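Side-chain contacts in titin (Homo sapiens, PDB 2J8H), which forms the giant elastic filament of muscle, contributes here a rigid tandem of two immunoglobulin domains from its A-band part, and also carries a serine/threonine protein kinase: residues Arg12-Asn15 / Asn21-Leu24; Cys26-Thr29 / Lys33-Val36; Trp38-Lys43 / Leu50-Gln55; Ile136-Gly141 / Tyr151-Thr156; Ser158-Val163 / Tyr176-Lys181. All blocks are in the same frame, centred on the assembly; numbering follows the deposited sequence.

Interaction 1: Arg12-Asn15 / Asn21-Leu24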
# COMPACT_ATOMS: atom_id res chain seq x y z
N ARG A 12 -17.47 3.44 -17.41
CA ARG A 12 -16.30 3.10 -18.22
C ARG A 12 -15.76 1.74 -17.82
O ARG A 12 -15.67 1.45 -16.64
CB ARG A 12 -15.19 4.14 -17.99
CG ARG A 12 -15.36 5.41 -18.78
CD ARG A 12 -14.15 6.34 -18.64
NE ARG A 12 -14.59 7.74 -18.63
CZ ARG A 12 -14.61 8.56 -19.69
NH1 ARG A 12 -14.17 8.16 -20.88
NH2 ARG A 12 -15.07 9.80 -19.53
N ASN A 13 -15.36 0.92 -18.80
CA ASN A 13 -14.57 -0.27 -18.53
C ASN A 13 -13.29 0.14 -17.81
O ASN A 13 -12.68 1.17 -18.15
CB ASN A 13 -14.21 -1.00 -19.83
CG ASN A 13 -15.38 -1.75 -20.44
OD1 ASN A 13 -16.42 -1.96 -19.80
ND2 ASN A 13 -15.21 -2.20 -21.68
N LEU A 14 -12.88 -0.66 -16.83
CA LEU A 14 -11.73 -0.33 -15.97
C LEU A 14 -10.70 -1.44 -16.02
O LEU A 14 -11.06 -2.61 -16.10
CB LEU A 14 -12.14 -0.22 -14.50
CG LEU A 14 -13.10 0.85 -13.98
CD1 LEU A 14 -13.33 0.62 -12.49
CD2 LEU A 14 -12.50 2.24 -14.26
N ASN A 15 -9.43 -1.05 -15.93
CA ASN A 15 -8.31 -1.94 -15.68
C ASN A 15 -7.55 -1.40 -14.48
O ASN A 15 -6.94 -0.34 -14.54
CB ASN A 15 -7.37 -1.97 -16.88
CG ASN A 15 -7.92 -2.79 -18.02
OD1 ASN A 15 -8.89 -2.41 -18.65
ND2 ASN A 15 -7.30 -3.93 -18.28
N ASN A 21 -8.10 0.35 -5.32
CA ASN A 21 -9.53 0.52 -5.28
C ASN A 21 -9.96 0.78 -6.71
O ASN A 21 -9.29 1.50 -7.44
CB ASN A 21 -9.92 1.68 -4.37
CG ASN A 21 -9.61 1.40 -2.90
OD1 ASN A 21 -9.07 0.35 -2.54
ND2 ASN A 21 -9.93 2.37 -2.05
N ALA A 22 -11.06 0.17 -7.12
CA ALA A 22 -11.65 0.45 -8.40
C ALA A 22 -12.85 1.34 -8.13
O ALA A 22 -13.64 1.05 -7.22
CB ALA A 22 -12.07 -0.84 -9.08
N THR A 23 -12.98 2.43 -8.89
CA THR A 23 -14.10 3.34 -8.75
C THR A 23 -14.80 3.43 -10.07
O THR A 23 -14.20 3.81 -11.07
CB THR A 23 -13.63 4.73 -8.32
OG1 THR A 23 -12.90 4.60 -7.10
CG2 THR A 23 -14.83 5.67 -8.11
N LEU A 24 -16.08 3.09 -10.06
CA LEU A 24 -16.91 3.13 -11.24
C LEU A 24 -17.79 4.35 -11.04
O LEU A 24 -18.40 4.48 -9.98
CB LEU A 24 -17.78 1.89 -11.30
CG LEU A 24 -17.11 0.56 -11.63
CD1 LEU A 24 -16.13 0.08 -10.61
CD2 LEU A 24 -18.19 -0.46 -11.70
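Leu14 carries this contact almost alone, pushing one methyl group, CD1, into the angle between Ala22 and Leu24. Its CG stands opposite the carbonyl carbon (chi1 -65°), and CD1, anti to CA (chi2 178°), prolongs the side chain toward the other strand. CD1 comes to 3.4 Å from CD1 of Leu24, closer than ordinary van der Waals contact, and to 3.9 Å from CB of Ala22. The two leucines differ in their second torsion. Leu24 shares the first with Leu14, but its CD1 is folded back (chi2 65°) and is turned to meet the incoming methyl, a conformation less common for leucine and in keeping with the tight fit. The two side chains cross obliquely, and CG of Leu24 also lies 3.9 Å from Leu14 CD1. Between these neighbours the backbone contributes as well: Thr23 O sits 3.6 Å from CD1 and 3.9 Å from CD2 of Leu14, a simple contact of methyls with a carbonyl. Alanine suits position 22 because a single CB touches the methyl while leaving room for it, and the branched leucines supply the bulk. Thr23 turns its own side chain away, to Gln63 and Ile65 of strand 61-66 and to Phe184 of the second subunit. Leu14 is bonded through its backbone to Ser93 and Glu95 of strand 86-102, whereas Ala22 and Leu24 pair with Ile66 and Leu64 of strand 61-66; the contact therefore spans the sandwich from one sheet to the other.

Interaction 2: Cys26-Thr29 / Lys33-Val36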
# COMPACT_ATOMS: atom_id res chain seq x y z
N CYS A 26 -20.55 7.32 -12.87
CA CYS A 26 -21.43 7.66 -13.99
C CYS A 26 -22.20 8.91 -13.59
O CYS A 26 -22.13 9.32 -12.42
CB CYS A 26 -22.35 6.49 -14.31
SG CYS A 26 -23.49 6.05 -13.04
N LYS A 27 -22.88 9.52 -14.56
CA LYS A 27 -23.71 10.68 -14.32
C LYS A 27 -25.09 10.42 -14.92
O LYS A 27 -25.22 10.12 -16.11
CB LYS A 27 -23.10 11.95 -14.90
CG LYS A 27 -23.84 13.22 -14.55
CD LYS A 27 -23.19 14.38 -15.26
CE LYS A 27 -23.79 15.70 -14.90
NZ LYS A 27 -22.93 16.77 -15.45
N VAL A 28 -26.10 10.57 -14.08
CA VAL A 28 -27.46 10.23 -14.41
C VAL A 28 -28.30 11.51 -14.49
O VAL A 28 -28.16 12.41 -13.67
CB VAL A 28 -28.02 9.28 -13.33
CG1 VAL A 28 -29.53 9.03 -13.48
CG2 VAL A 28 -27.22 7.97 -13.35
N THR A 29 -29.16 11.57 -15.50
CA THR A 29 -30.18 12.61 -15.56
C THR A 29 -31.57 11.98 -15.50
O THR A 29 -31.73 10.78 -15.70
CB THR A 29 -30.05 13.46 -16.81
OG1 THR A 29 -30.15 12.63 -17.97
CG2 THR A 29 -28.70 14.21 -16.83
N LYS A 33 -35.58 12.69 -9.85
CA LYS A 33 -34.21 12.20 -9.71
C LYS A 33 -34.19 10.67 -9.67
O LYS A 33 -34.80 10.07 -8.78
CB LYS A 33 -33.54 12.75 -8.46
CG LYS A 33 -32.04 12.56 -8.45
CD LYS A 33 -31.36 13.22 -7.27
CE LYS A 33 -31.22 12.27 -6.06
NZ LYS A 33 -30.47 12.85 -4.85
N PRO A 34 -33.50 10.02 -10.63
CA PRO A 34 -33.47 8.56 -10.58
C PRO A 34 -32.75 7.98 -9.39
O PRO A 34 -31.75 8.54 -8.90
CB PRO A 34 -32.76 8.18 -11.88
CG PRO A 34 -33.03 9.35 -12.80
CD PRO A 34 -32.86 10.52 -11.85
N ILE A 35 -33.23 6.82 -8.97
CA ILE A 35 -32.64 6.05 -7.90
C ILE A 35 -31.76 5.00 -8.55
O ILE A 35 -32.13 4.37 -9.55
CB ILE A 35 -33.74 5.39 -7.06
CG1 ILE A 35 -34.59 6.48 -6.40
CG2 ILE A 35 -33.13 4.42 -6.05
CD1 ILE A 35 -35.69 5.92 -5.57
N VAL A 36 -30.56 4.83 -8.00
CA VAL A 36 -29.55 4.03 -8.63
C VAL A 36 -29.24 2.82 -7.79
O VAL A 36 -29.18 2.91 -6.57
CB VAL A 36 -28.31 4.85 -8.88
CG1 VAL A 36 -27.11 3.96 -9.23
CG2 VAL A 36 -28.61 5.89 -9.98
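Val28 places CG1 opposite its backbone N (chi1 172°), which sends that methyl to the ring of Pro34 and leaves CG2 to face Val36. Val36 has a similar first torsion (166°), and there CG2 is again the branch that meets the other segment. The nearer of the two approaches is to the proline: Val28 CG1 lies 3.6 Å from CG and 3.7 Å from CB of Pro34, while the valine methyls are looser, with Val28 CG2 4.2 Å from Val36 CG2. In both pairs the side chains pass alongside one another, pointing opposite ways. Pro34 CG also rests 3.5 Å from Thr29 O, so the ring closes over the end of the strand as well as over a side chain. The arrangement is the B-to-C connection of an immunoglobulin domain, in which strand 22-29 belongs to one sheet and strand 35-40 to the facing one, and the chain crosses the sandwich between them. Proline fits just before the second strand as a compact, rigid apolar group. With the ring cut back to an alanine, Val28 CG1 would lose a close partner, which is likely to open a gap at the end of the strand and let the connection flex more freely. Farther out, Val28 also packs on Phe7, His62 and Ala81, and Val36 on His62 and Val79, while Pro34 is backed by Pro5 and Asn83.

Interaction 3: Trp38-Lys43 / Leu50-Gln55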
# COMPACT_ATOMS: atom_id res chain seq x y z
N TRP A 38 -26.61 -0.79 -7.93
CA TRP A 38 -25.40 -1.33 -8.51
C TRP A 38 -25.40 -2.83 -8.40
O TRP A 38 -25.90 -3.38 -7.40
CB TRP A 38 -24.21 -0.81 -7.71
CG TRP A 38 -23.95 0.65 -7.87
CD1 TRP A 38 -24.44 1.66 -7.10
CD2 TRP A 38 -23.11 1.26 -8.84
NE1 TRP A 38 -23.95 2.86 -7.53
CE2 TRP A 38 -23.14 2.65 -8.61
CE3 TRP A 38 -22.34 0.77 -9.90
CZ2 TRP A 38 -22.40 3.54 -9.37
CZ3 TRP A 38 -21.62 1.67 -10.66
CH2 TRP A 38 -21.66 3.04 -10.39
N TYR A 39 -24.81 -3.50 -9.39
CA TYR A 39 -24.85 -4.96 -9.44
C TYR A 39 -23.50 -5.50 -9.86
O TYR A 39 -22.80 -4.88 -10.68
CB TYR A 39 -25.86 -5.43 -10.49
CG TYR A 39 -27.24 -4.89 -10.26
CD1 TYR A 39 -27.55 -3.59 -10.64
CD2 TYR A 39 -28.25 -5.67 -9.69
CE1 TYR A 39 -28.81 -3.06 -10.45
CE2 TYR A 39 -29.51 -5.13 -9.46
CZ TYR A 39 -29.77 -3.83 -9.87
OH TYR A 39 -30.99 -3.26 -9.68
N ARG A 40 -23.16 -6.67 -9.33
CA ARG A 40 -22.03 -7.44 -9.79
C ARG A 40 -22.62 -8.67 -10.47
O ARG A 40 -23.32 -9.46 -9.84
CB ARG A 40 -21.16 -7.85 -8.60
CG ARG A 40 -19.92 -8.68 -8.93
CD ARG A 40 -19.40 -9.27 -7.63
NE ARG A 40 -18.33 -10.24 -7.80
CZ ARG A 40 -18.48 -11.47 -8.27
NH1 ARG A 40 -19.67 -11.91 -8.67
NH2 ARG A 40 -17.41 -12.26 -8.37
N GLN A 41 -22.34 -8.82 -11.76
CA GLN A 41 -22.89 -9.93 -12.53
C GLN A 41 -24.36 -10.13 -12.25
O GLN A 41 -24.80 -11.24 -11.99
CB GLN A 41 -22.17 -11.25 -12.20
CG GLN A 41 -20.87 -11.43 -12.90
CD GLN A 41 -20.36 -12.84 -12.79
OE1 GLN A 41 -19.73 -13.21 -11.79
NE2 GLN A 41 -20.64 -13.65 -13.81
N GLY A 42 -25.12 -9.04 -12.26
CA GLY A 42 -26.57 -9.15 -12.14
C GLY A 42 -27.10 -9.44 -10.75
O GLY A 42 -28.28 -9.71 -10.59
N LYS A 43 -26.24 -9.41 -9.73
CA LYS A 43 -26.69 -9.55 -8.35
C LYS A 43 -26.44 -8.23 -7.67
O LYS A 43 -25.32 -7.69 -7.73
CB LYS A 43 -25.94 -10.68 -7.64
CG LYS A 43 -26.33 -12.08 -8.16
CD LYS A 43 -25.77 -13.20 -7.28
CE LYS A 43 -26.24 -14.61 -7.70
NZ LYS A 43 -25.51 -15.68 -6.90
N LEU A 50 -16.95 -1.26 3.48
CA LEU A 50 -15.61 -1.83 3.51
C LEU A 50 -15.26 -2.23 2.08
O LEU A 50 -14.68 -1.41 1.33
CB LEU A 50 -15.62 -3.03 4.44
CG LEU A 50 -15.99 -2.68 5.90
CD1 LEU A 50 -16.72 -3.85 6.56
CD2 LEU A 50 -14.75 -2.30 6.70
N LYS A 51 -15.69 -3.41 1.65
CA LYS A 51 -15.43 -3.86 0.29
C LYS A 51 -16.11 -2.95 -0.71
O LYS A 51 -15.53 -2.66 -1.75
CB LYS A 51 -15.95 -5.28 0.07
CG LYS A 51 -15.61 -5.87 -1.31
CD LYS A 51 -14.09 -5.95 -1.53
CE LYS A 51 -13.71 -6.55 -2.91
NZ LYS A 51 -12.24 -6.51 -3.05
N TYR A 52 -17.34 -2.53 -0.40
CA TYR A 52 -18.16 -1.74 -1.33
C TYR A 52 -18.68 -0.49 -0.67
O TYR A 52 -19.30 -0.56 0.39
CB TYR A 52 -19.37 -2.54 -1.79
CG TYR A 52 -19.05 -3.80 -2.54
CD1 TYR A 52 -19.35 -5.04 -2.00
CD2 TYR A 52 -18.48 -3.76 -3.81
CE1 TYR A 52 -19.09 -6.21 -2.69
CE2 TYR A 52 -18.20 -4.94 -4.52
CZ TYR A 52 -18.51 -6.16 -3.95
OH TYR A 52 -18.23 -7.34 -4.60
N ARG A 53 -18.45 0.65 -1.32
CA ARG A 53 -18.99 1.93 -0.89
C ARG A 53 -19.70 2.54 -2.07
O ARG A 53 -19.16 2.57 -3.17
CB ARG A 53 -17.88 2.87 -0.45
CG ARG A 53 -17.32 2.61 0.89
CD ARG A 53 -16.14 3.53 1.16
NE ARG A 53 -14.95 2.97 0.56
CZ ARG A 53 -13.85 3.67 0.24
NH1 ARG A 53 -13.79 4.99 0.47
NH2 ARG A 53 -12.79 3.03 -0.30
N ILE A 54 -20.90 3.04 -1.85
CA ILE A 54 -21.70 3.63 -2.90
C ILE A 54 -21.85 5.08 -2.54
O ILE A 54 -22.10 5.41 -1.38
CB ILE A 54 -23.06 2.97 -3.01
CG1 ILE A 54 -22.89 1.58 -3.58
CG2 ILE A 54 -24.03 3.84 -3.88
CD1 ILE A 54 -24.11 0.71 -3.52
N GLN A 55 -21.65 5.96 -3.51
CA GLN A 55 -21.61 7.38 -3.20
C GLN A 55 -22.35 8.16 -4.27
O GLN A 55 -22.40 7.75 -5.43
CB GLN A 55 -20.18 7.86 -3.11
CG GLN A 55 -19.36 7.16 -2.03
CD GLN A 55 -18.01 7.76 -1.86
OE1 GLN A 55 -17.48 8.41 -2.77
NE2 GLN A 55 -17.39 7.51 -0.71
O HOH W 1 -24.76 5.54 -6.34
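Trp38 and Ile54 are nearest in register, their CA atoms 8.4 Å apart, and the first strand then reverses through a type I' turn from Arg40 to Lys43. The indole of Trp38, rotated about a right angle from its stem (chi2 91°), offers its pyrrole side to the isoleucine. Ile54 lies along it with both branches: CD1 approaches Trp38 CD1 to 3.7 Å, and CG2 comes to 3.8 Å from Trp38 NE1. Beta branching suits this place, since CG1 opposite the carbonyl carbon and CG2 opposite the backbone N give two arms for one ring. A glycine in its place has neither arm, and would probably leave the pyrrole side of the indole without this cover. The polar corner of the ring is served separately, as NE1 donates to a water 3.0 Å away lying in the ring plane, and that water makes a weak bond to Gln55 O. Farther along, the extended Arg40 crosses Tyr52 at about a right angle, its CD 3.8 Å from Tyr52 OH, and the guanidinium and ring planes are 76° apart. Arginine can do this because its aliphatic part packs while NH2 goes on to Asp72 O. Lys51 CG sits 3.7 Å above one face of the Tyr52 ring. Strand 52-57 is an edge strand within the chain, and at Ile54 and Gln55 it pairs in parallel with a strand of the third subunit. A tryptophan buried on strand C is a hallmark of the immunoglobulin core, here partly covered by strand D.

Interaction 4: Ile136-Gly141 / Tyr151-Thr156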
# COMPACT_ATOMS: atom_id res chain seq x y z
N ILE A 136 4.63 -19.84 -18.16
CA ILE A 136 5.46 -20.49 -17.17
C ILE A 136 6.55 -21.24 -17.90
O ILE A 136 6.28 -21.94 -18.86
CB ILE A 136 4.66 -21.51 -16.36
CG1 ILE A 136 3.58 -20.81 -15.52
CG2 ILE A 136 5.58 -22.41 -15.51
CD1 ILE A 136 4.09 -19.75 -14.54
N THR A 137 7.80 -21.08 -17.45
CA THR A 137 8.89 -21.89 -17.98
C THR A 137 9.74 -22.45 -16.86
O THR A 137 9.86 -21.85 -15.81
CB THR A 137 9.81 -21.11 -18.93
OG1 THR A 137 10.46 -20.08 -18.21
CG2 THR A 137 9.04 -20.53 -20.09
N TRP A 138 10.32 -23.62 -17.10
CA TRP A 138 11.25 -24.26 -16.17
C TRP A 138 12.56 -24.50 -16.87
O TRP A 138 12.60 -24.81 -18.07
CB TRP A 138 10.71 -25.61 -15.69
CG TRP A 138 9.64 -25.58 -14.70
CD1 TRP A 138 8.30 -25.52 -14.94
CD2 TRP A 138 9.80 -25.66 -13.29
NE1 TRP A 138 7.62 -25.55 -13.75
CE2 TRP A 138 8.53 -25.65 -12.73
CE3 TRP A 138 10.91 -25.79 -12.46
CZ2 TRP A 138 8.33 -25.71 -11.36
CZ3 TRP A 138 10.70 -25.85 -11.11
CH2 TRP A 138 9.43 -25.81 -10.57
N GLN A 139 13.65 -24.37 -16.11
CA GLN A 139 15.00 -24.63 -16.61
C GLN A 139 15.79 -25.39 -15.54
O GLN A 139 15.54 -25.21 -14.35
CB GLN A 139 15.80 -23.33 -16.81
CG GLN A 139 15.18 -22.23 -17.63
CD GLN A 139 15.70 -20.82 -17.21
OE1 GLN A 139 14.93 -19.84 -17.19
NE2 GLN A 139 17.02 -20.72 -16.87
N LYS A 140 16.76 -26.19 -15.96
CA LYS A 140 17.79 -26.68 -15.05
C LYS A 140 19.08 -26.06 -15.51
O LYS A 140 19.57 -26.35 -16.60
CB LYS A 140 17.91 -28.19 -15.04
CG LYS A 140 18.79 -28.70 -13.90
CD LYS A 140 19.02 -30.19 -13.96
CE LYS A 140 19.80 -30.65 -12.74
NZ LYS A 140 20.07 -32.11 -12.74
N GLY A 141 19.64 -25.19 -14.67
CA GLY A 141 20.76 -24.37 -15.08
C GLY A 141 20.32 -23.52 -16.27
O GLY A 141 19.32 -22.77 -16.18
N TYR A 151 11.14 -35.49 -17.39
CA TYR A 151 10.38 -34.56 -16.57
C TYR A 151 8.94 -34.50 -17.00
O TYR A 151 8.63 -34.66 -18.18
CB TYR A 151 10.94 -33.14 -16.70
CG TYR A 151 12.40 -32.91 -16.42
CD1 TYR A 151 13.30 -32.73 -17.46
CD2 TYR A 151 12.87 -32.80 -15.13
CE1 TYR A 151 14.64 -32.49 -17.21
CE2 TYR A 151 14.19 -32.56 -14.88
CZ TYR A 151 15.07 -32.38 -15.91
OH TYR A 151 16.38 -32.11 -15.62
N GLN A 152 8.07 -34.20 -16.05
CA GLN A 152 6.72 -33.78 -16.38
C GLN A 152 6.46 -32.42 -15.77
O GLN A 152 6.66 -32.23 -14.57
CB GLN A 152 5.66 -34.78 -15.89
CG GLN A 152 4.22 -34.38 -16.20
CD GLN A 152 3.91 -34.35 -17.66
OE1 GLN A 152 4.24 -35.28 -18.41
NE2 GLN A 152 3.22 -33.31 -18.10
N VAL A 153 6.03 -31.46 -16.59
CA VAL A 153 5.58 -30.18 -16.07
C VAL A 153 4.06 -30.13 -15.95
O VAL A 153 3.34 -30.42 -16.90
CB VAL A 153 6.04 -29.02 -16.97
CG1 VAL A 153 5.50 -27.71 -16.44
CG2 VAL A 153 7.57 -28.99 -17.02
N ILE A 154 3.57 -29.72 -14.78
CA ILE A 154 2.15 -29.48 -14.56
C ILE A 154 1.97 -27.98 -14.42
O ILE A 154 2.72 -27.33 -13.71
CB ILE A 154 1.66 -30.18 -13.29
CG1 ILE A 154 1.73 -31.70 -13.47
CG2 ILE A 154 0.26 -29.72 -12.91
CD1 ILE A 154 1.39 -32.52 -12.22
N VAL A 155 1.02 -27.41 -15.14
CA VAL A 155 0.60 -26.03 -14.91
C VAL A 155 -0.91 -25.97 -14.73
O VAL A 155 -1.67 -26.47 -15.56
CB VAL A 155 1.00 -25.11 -16.07
CG1 VAL A 155 0.72 -23.66 -15.71
CG2 VAL A 155 2.48 -25.30 -16.43
N THR A 156 -1.34 -25.40 -13.62
CA THR A 156 -2.75 -25.21 -13.35
C THR A 156 -3.01 -23.71 -13.30
O THR A 156 -2.13 -22.91 -13.66
CB THR A 156 -3.16 -25.87 -12.04
OG1 THR A 156 -2.77 -25.03 -10.95
CG2 THR A 156 -2.51 -27.26 -11.91
O HOH W 2 18.00 -33.61 -14.09
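Strands C and D of the second immunoglobulin domain face each other across the sandwich, and three residue pairs join them: Ile136 with Val155, Trp138 with Val153, and Lys140 with Tyr151. The touching stretches, 136-140 and 151-155, run 158° apart, nearly antiparallel, pairing the residues in reverse order. CG1 of Ile136 lies 4.0 Å from CG1 of Val155, the two side chains passing in opposite senses. Val153 lays CG1 obliquely against the indole, 3.9 Å from Trp138 CD1 and 4.0 Å from NE1. The NE1 proton goes to Thr160 OG1, so a buried polar group is satisfied beside the valine methyls. At the other end Lys140, its CG anti to the backbone N (chi1 -169°) and the chain extended beyond, crosses Tyr151 at about a right angle and brings CD to 3.7 Å from the tyrosine OH. A water bridges their polar ends, 2.9 Å from Lys140 NZ and 2.7 Å from Tyr151 OH; NZ is also bonded to Ala173 O. Lysine and tyrosine suit this outer end, where apolar stems can pack while their tips remain hydrated. Facing C and D strands around a strand C tryptophan are typical of the I-set immunoglobulin sandwich.

Interaction 5: Ser158-Val163 / Tyr176-Lys181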
# COMPACT_ATOMS: atom_id res chain seq x y z
N SER A 158 -3.22 -21.95 -10.67
CA SER A 158 -2.59 -21.34 -9.48
C SER A 158 -1.19 -21.83 -9.12
O SER A 158 -0.50 -21.22 -8.29
CB SER A 158 -3.53 -21.51 -8.28
OG SER A 158 -3.80 -22.88 -8.06
N PHE A 159 -0.73 -22.90 -9.75
CA PHE A 159 0.59 -23.42 -9.46
C PHE A 159 1.15 -24.19 -10.63
O PHE A 159 0.42 -24.57 -11.57
CB PHE A 159 0.56 -24.29 -8.19
CG PHE A 159 -0.05 -25.62 -8.39
CD1 PHE A 159 0.69 -26.67 -8.89
CD2 PHE A 159 -1.38 -25.84 -8.06
CE1 PHE A 159 0.12 -27.93 -9.09
CE2 PHE A 159 -1.95 -27.09 -8.22
CZ PHE A 159 -1.20 -28.14 -8.75
N THR A 160 2.46 -24.39 -10.58
CA THR A 160 3.15 -25.24 -11.54
C THR A 160 4.05 -26.17 -10.74
O THR A 160 4.63 -25.77 -9.71
CB THR A 160 3.98 -24.42 -12.54
OG1 THR A 160 4.63 -25.31 -13.42
CG2 THR A 160 5.06 -23.56 -11.84
N SER A 161 4.08 -27.42 -11.15
CA SER A 161 4.96 -28.41 -10.55
C SER A 161 5.88 -29.00 -11.60
O SER A 161 5.45 -29.36 -12.70
CB SER A 161 4.17 -29.56 -9.94
OG SER A 161 3.26 -29.04 -9.01
N LEU A 162 7.14 -29.13 -11.22
CA LEU A 162 8.06 -29.91 -11.99
C LEU A 162 8.10 -31.26 -11.34
O LEU A 162 8.50 -31.39 -10.17
CB LEU A 162 9.46 -29.28 -11.99
CG LEU A 162 10.50 -30.09 -12.77
CD1 LEU A 162 10.10 -30.17 -14.26
CD2 LEU A 162 11.93 -29.55 -12.56
N VAL A 163 7.70 -32.28 -12.08
CA VAL A 163 7.62 -33.63 -11.52
C VAL A 163 8.69 -34.55 -12.14
O VAL A 163 9.02 -34.46 -13.34
CB VAL A 163 6.23 -34.24 -11.70
CG1 VAL A 163 6.10 -35.55 -10.91
CG2 VAL A 163 5.12 -33.24 -11.30
N TYR A 176 16.94 -25.64 -10.18
CA TYR A 176 15.87 -25.53 -11.15
C TYR A 176 15.31 -24.12 -11.06
O TYR A 176 15.13 -23.59 -9.97
CB TYR A 176 14.81 -26.59 -10.86
CG TYR A 176 15.32 -28.00 -11.10
CD1 TYR A 176 16.02 -28.70 -10.12
CD2 TYR A 176 15.15 -28.62 -12.32
CE1 TYR A 176 16.54 -29.97 -10.35
CE2 TYR A 176 15.64 -29.90 -12.57
CZ TYR A 176 16.33 -30.57 -11.59
OH TYR A 176 16.81 -31.83 -11.86
N VAL A 177 15.11 -23.49 -12.21
CA VAL A 177 14.63 -22.14 -12.29
C VAL A 177 13.23 -22.16 -12.89
O VAL A 177 13.02 -22.73 -13.95
CB VAL A 177 15.57 -21.26 -13.13
CG1 VAL A 177 15.02 -19.85 -13.21
CG2 VAL A 177 16.98 -21.27 -12.53
N VAL A 178 12.27 -21.57 -12.18
CA VAL A 178 10.90 -21.44 -12.67
C VAL A 178 10.64 -19.94 -12.88
O VAL A 178 11.06 -19.09 -12.06
CB VAL A 178 9.87 -22.04 -11.70
CG1 VAL A 178 10.01 -21.44 -10.32
CG2 VAL A 178 8.43 -21.89 -12.26
N CYS A 179 9.99 -19.63 -13.99
CA CYS A 179 9.79 -18.25 -14.37
C CYS A 179 8.36 -18.06 -14.83
O CYS A 179 7.81 -18.92 -15.51
CB CYS A 179 10.80 -17.91 -15.46
SG CYS A 179 10.75 -16.22 -16.11
N ALA A 180 7.73 -16.96 -14.40
CA ALA A 180 6.40 -16.57 -14.83
C ALA A 180 6.52 -15.21 -15.50
O ALA A 180 7.15 -14.31 -14.94
CB ALA A 180 5.44 -16.50 -13.63
N LYS A 181 5.91 -15.07 -16.68
CA LYS A 181 5.93 -13.83 -17.46
C LYS A 181 4.52 -13.48 -17.92
O LYS A 181 3.80 -14.32 -18.46
CB LYS A 181 6.76 -13.97 -18.74
CG LYS A 181 8.19 -14.43 -18.58
CD LYS A 181 8.69 -15.18 -19.85
CE LYS A 181 10.18 -15.58 -19.74
NZ LYS A 181 10.49 -16.64 -18.73
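Leu162 drives CD2 against the ring of Tyr176, 3.4 Å from CD2 and 3.7 Å from CE2, a close fit in which the leucine meets the aromatic group obliquely and the side chains cross at about a right angle. With CG opposite the backbone N (chi1 178°), the leucine stands well out from its strand and can span the gap between the sheets. Two residues along each strand, Thr160 and Val178 reach for each other tip to tip, their CG2 methyls 3.8 Å apart. Threonine is apt here because it divides its labour: CG2 turns to the valine, while OG1 bonds the carbonyl of Ile154 on the neighbouring strand. This is the E-F contact at the heart of an immunoglobulin sandwich, and all four residues are buried. Val178 occupies the F-strand position that holds a disulfide cysteine in many immunoglobulin domains, and it packs on Ile126 of strand 123-131, so apolar contact takes over there. Tyr176 is anchored from farther out by its hydroxyl, which bonds the carbonyl of Asp172 four residues earlier, a tyrosine corner, which probably helps to set the rotation of the ring that Leu162 meets. Val153 supports Leu162, and both Val153 and Val155 of strand 152-155 support Thr160; backbone bonds of Thr160 and Leu162 to Ile126 and Ile124 hold their strand in its sheet.

How the interactions relate
From the N terminus the contacts come in series, none nesting within or crossing another. Interactions 1, 2 and 3 lie in the first immunoglobulin domain: 1 closes the short A'-to-B loop, 2 the B-to-C crossing, and 3 the path from C through C' to D. Interactions 1 and 2 share strand 22-29, interactions 2 and 3 share strand 35-40, and 1 touches 3 where Leu24 O meets Trp38 CH2. The second domain holds 4, closing C to D, and 5, closing E to F. Their centres are about 5 Å apart, linked where strands 152-155 and 159-163, and 135-140 and 174-182, are sheet neighbours. The two groups do not touch.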